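Local coordinates for uncharacterized protein (Sinorhizobium meliloti, PDB 3U5R), which is of unknown function but belongs to the AhpC/TSA family of thioredoxin-fold proteins and may act as an antioxidant oxidoreductase, at residues E79-F84 / Y123-L128. Sequence-based numbering, arbitrary orientation.
Sequences EALAKF and YGFPYL
Two torsions bring Leu81 and Phe125 together: Leu81 carries CG opposite its backbone N (chi1 179°), while Phe125 holds its ring between backbone N and carbonyl carbon (chi1 44°). The two side chains cross at about a right angle, with Leu81 CG 4.1 Å from Phe125 CZ; Leu81 CD2 is 4.2 Å from Phe125 CZ. Ala82 CA lies at the edge of the Phe125 ring, near its plane, 4.1 Å from Phe125 CE1. Ala82 CB approaches the edge of the Tyr123 ring, near its plane, 3.7 Å from Tyr123 CD1. Within 123-128, Phe125 CZ sits 3.2 Å above the Tyr123 plane, toward the rim. Replacing Phe125 by alanine would probably leave Leu81 CG without its aromatic partner and take away the ring that lies over one face of Tyr123. No direct hydrogen bond joins the segments; one water donates to Ala82 O (2.8 Å) and accepts from Gly124 N (2.8 Å). The contact, 185 Å² buried with both sides summed, thus joins helix 78-88 to the loop entering edge strand 127-129 of the central sheet, where Phe125 also touches Ala97 of strand 93-99. Its carbon-to-carbon contacts imply an apolar junction of Leu81 and Ala82 against two aromatic rings, supplemented by a water bridge between backbone groups.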
loop_
_atom_site.group_PDB
_atom_site.type_symbol
_atom_site.label_atom_id
_atom_site.label_comp_id
_atom_site.label_asym_id
_atom_site.label_seq_id
_atom_site.Cartn_x
_atom_site.Cartn_y
_atom_site.Cartn_z
ATOM N N GLU A 79 -3.781 6.481 10.574
ATOM C CA GLU A 79 -4.804 7.478 10.520
ATOM C C GLU A 79 -4.684 8.348 9.237
ATOM O O GLU A 79 -5.628 8.663 8.631
ATOM C CB GLU A 79 -4.769 8.299 11.784
ATOM C CG GLU A 79 -5.145 7.523 13.039
ATOM C CD GLU A 79 -4.020 6.615 13.610
ATOM O OE1 GLU A 79 -2.836 6.682 13.187
ATOM O OE2 GLU A 79 -4.357 5.806 14.514
ATOM N N ALA A 80 -3.475 8.718 8.887
ATOM C CA ALA A 80 -3.184 9.484 7.714
ATOM C C ALA A 80 -3.511 8.757 6.433
ATOM O O ALA A 80 -3.956 9.322 5.546
ATOM C CB ALA A 80 -1.829 9.929 7.714
ATOM N N LEU A 81 -3.284 7.486 6.403
ATOM C CA LEU A 81 -3.570 6.732 5.207
ATOM C C LEU A 81 -5.084 6.655 4.956
ATOM O O LEU A 81 -5.544 6.742 3.812
ATOM C CB LEU A 81 -3.006 5.338 5.394
ATOM C CG LEU A 81 -3.217 4.328 4.254
ATOM C CD1 LEU A 81 -2.600 4.921 2.968
ATOM C CD2 LEU A 81 -2.488 2.986 4.655
ATOM N N ALA A 82 -5.871 6.439 6.025
ATOM C CA ALA A 82 -7.300 6.385 5.869
ATOM C C ALA A 82 -7.803 7.765 5.415
ATOM O O ALA A 82 -8.692 7.869 4.536
ATOM C CB ALA A 82 -7.976 5.904 7.201
ATOM N N LYS A 83 -7.233 8.825 5.979
ATOM C CA LYS A 83 -7.593 10.188 5.567
ATOM C C LYS A 83 -7.221 10.465 4.079
ATOM O O LYS A 83 -8.047 10.965 3.240
ATOM C CB LYS A 83 -6.861 11.179 6.496
ATOM C CG LYS A 83 -6.893 12.674 6.056
ATOM C CD LYS A 83 -8.325 13.147 5.896
ATOM C CE LYS A 83 -8.371 14.710 5.851
ATOM N NZ LYS A 83 -7.123 15.132 6.626
ATOM N N PHE A 84 -5.986 10.113 3.733
ATOM C CA PHE A 84 -5.491 10.243 2.349
ATOM C C PHE A 84 -6.416 9.520 1.378
ATOM O O PHE A 84 -6.868 10.100 0.386
ATOM C CB PHE A 84 -4.099 9.602 2.303
ATOM C CG PHE A 84 -3.568 9.336 0.912
ATOM C CD1 PHE A 84 -2.915 10.305 0.216
ATOM C CD2 PHE A 84 -3.681 8.095 0.335
ATOM C CE1 PHE A 84 -2.359 10.041 -1.087
ATOM C CE2 PHE A 84 -3.096 7.845 -0.949
ATOM C CZ PHE A 84 -2.484 8.819 -1.624
ATOM N N TYR A 123 -10.906 2.420 7.478
ATOM C CA TYR A 123 -10.302 2.291 6.130
ATOM C C TYR A 123 -11.431 2.217 5.093
ATOM O O TYR A 123 -12.173 1.237 5.084
ATOM C CB TYR A 123 -9.488 0.971 6.099
ATOM C CG TYR A 123 -8.145 0.983 6.823
ATOM C CD1 TYR A 123 -7.556 2.187 7.282
ATOM C CD2 TYR A 123 -7.429 -0.167 6.953
ATOM C CE1 TYR A 123 -6.255 2.210 7.861
ATOM C CE2 TYR A 123 -6.137 -0.181 7.579
ATOM C CZ TYR A 123 -5.569 1.001 8.028
ATOM O OH TYR A 123 -4.305 0.952 8.622
ATOM N N GLY A 124 -11.547 3.216 4.226
ATOM C CA GLY A 124 -12.512 3.159 3.148
ATOM C C GLY A 124 -12.084 2.283 1.947
ATOM O O GLY A 124 -12.906 1.919 1.105
ATOM N N PHE A 125 -10.818 1.941 1.874
ATOM C CA PHE A 125 -10.271 1.182 0.699
ATOM C C PHE A 125 -10.302 -0.318 1.022
ATOM O O PHE A 125 -10.317 -0.711 2.201
ATOM C CB PHE A 125 -8.821 1.587 0.455
ATOM C CG PHE A 125 -8.013 1.678 1.724
ATOM C CD1 PHE A 125 -7.872 2.876 2.376
ATOM C CD2 PHE A 125 -7.394 0.544 2.251
ATOM C CE1 PHE A 125 -7.092 2.992 3.560
ATOM C CE2 PHE A 125 -6.577 0.627 3.443
ATOM C CZ PHE A 125 -6.474 1.873 4.122
ATOM N N PRO A 126 -10.332 -1.153 -0.015
ATOM C CA PRO A 126 -10.242 -2.556 0.333
ATOM C C PRO A 126 -8.862 -2.934 0.996
ATOM O O PRO A 126 -7.787 -2.499 0.535
ATOM C CB PRO A 126 -10.450 -3.257 -1.027
ATOM C CG PRO A 126 -9.989 -2.146 -2.082
ATOM C CD PRO A 126 -10.554 -0.911 -1.465
ATOM N N TYR A 127 -8.919 -3.742 2.062
ATOM C CA TYR A 127 -7.745 -4.217 2.739
ATOM C C TYR A 127 -7.806 -5.718 2.712
ATOM O O TYR A 127 -8.654 -6.339 3.349
ATOM C CB TYR A 127 -7.733 -3.640 4.170
ATOM C CG TYR A 127 -6.524 -3.938 4.983
ATOM C CD1 TYR A 127 -5.321 -4.410 4.397
ATOM C CD2 TYR A 127 -6.563 -3.783 6.377
ATOM C CE1 TYR A 127 -4.206 -4.712 5.212
ATOM C CE2 TYR A 127 -5.438 -4.048 7.181
ATOM C CZ TYR A 127 -4.288 -4.497 6.608
ATOM O OH TYR A 127 -3.211 -4.802 7.436
ATOM N N LEU A 128 -6.887 -6.309 1.969
ATOM C CA LEU A 128 -7.013 -7.710 1.583
ATOM C C LEU A 128 -5.935 -8.557 2.172
ATOM O O LEU A 128 -4.835 -8.071 2.427
ATOM C CB LEU A 128 -6.863 -7.767 0.069
ATOM C CG LEU A 128 -7.813 -6.787 -0.622
ATOM C CD1 LEU A 128 -7.623 -6.857 -2.133
ATOM C CD2 LEU A 128 -9.332 -7.067 -0.241
HETATM O O HOH W 1 -10.224 5.597 3.794
#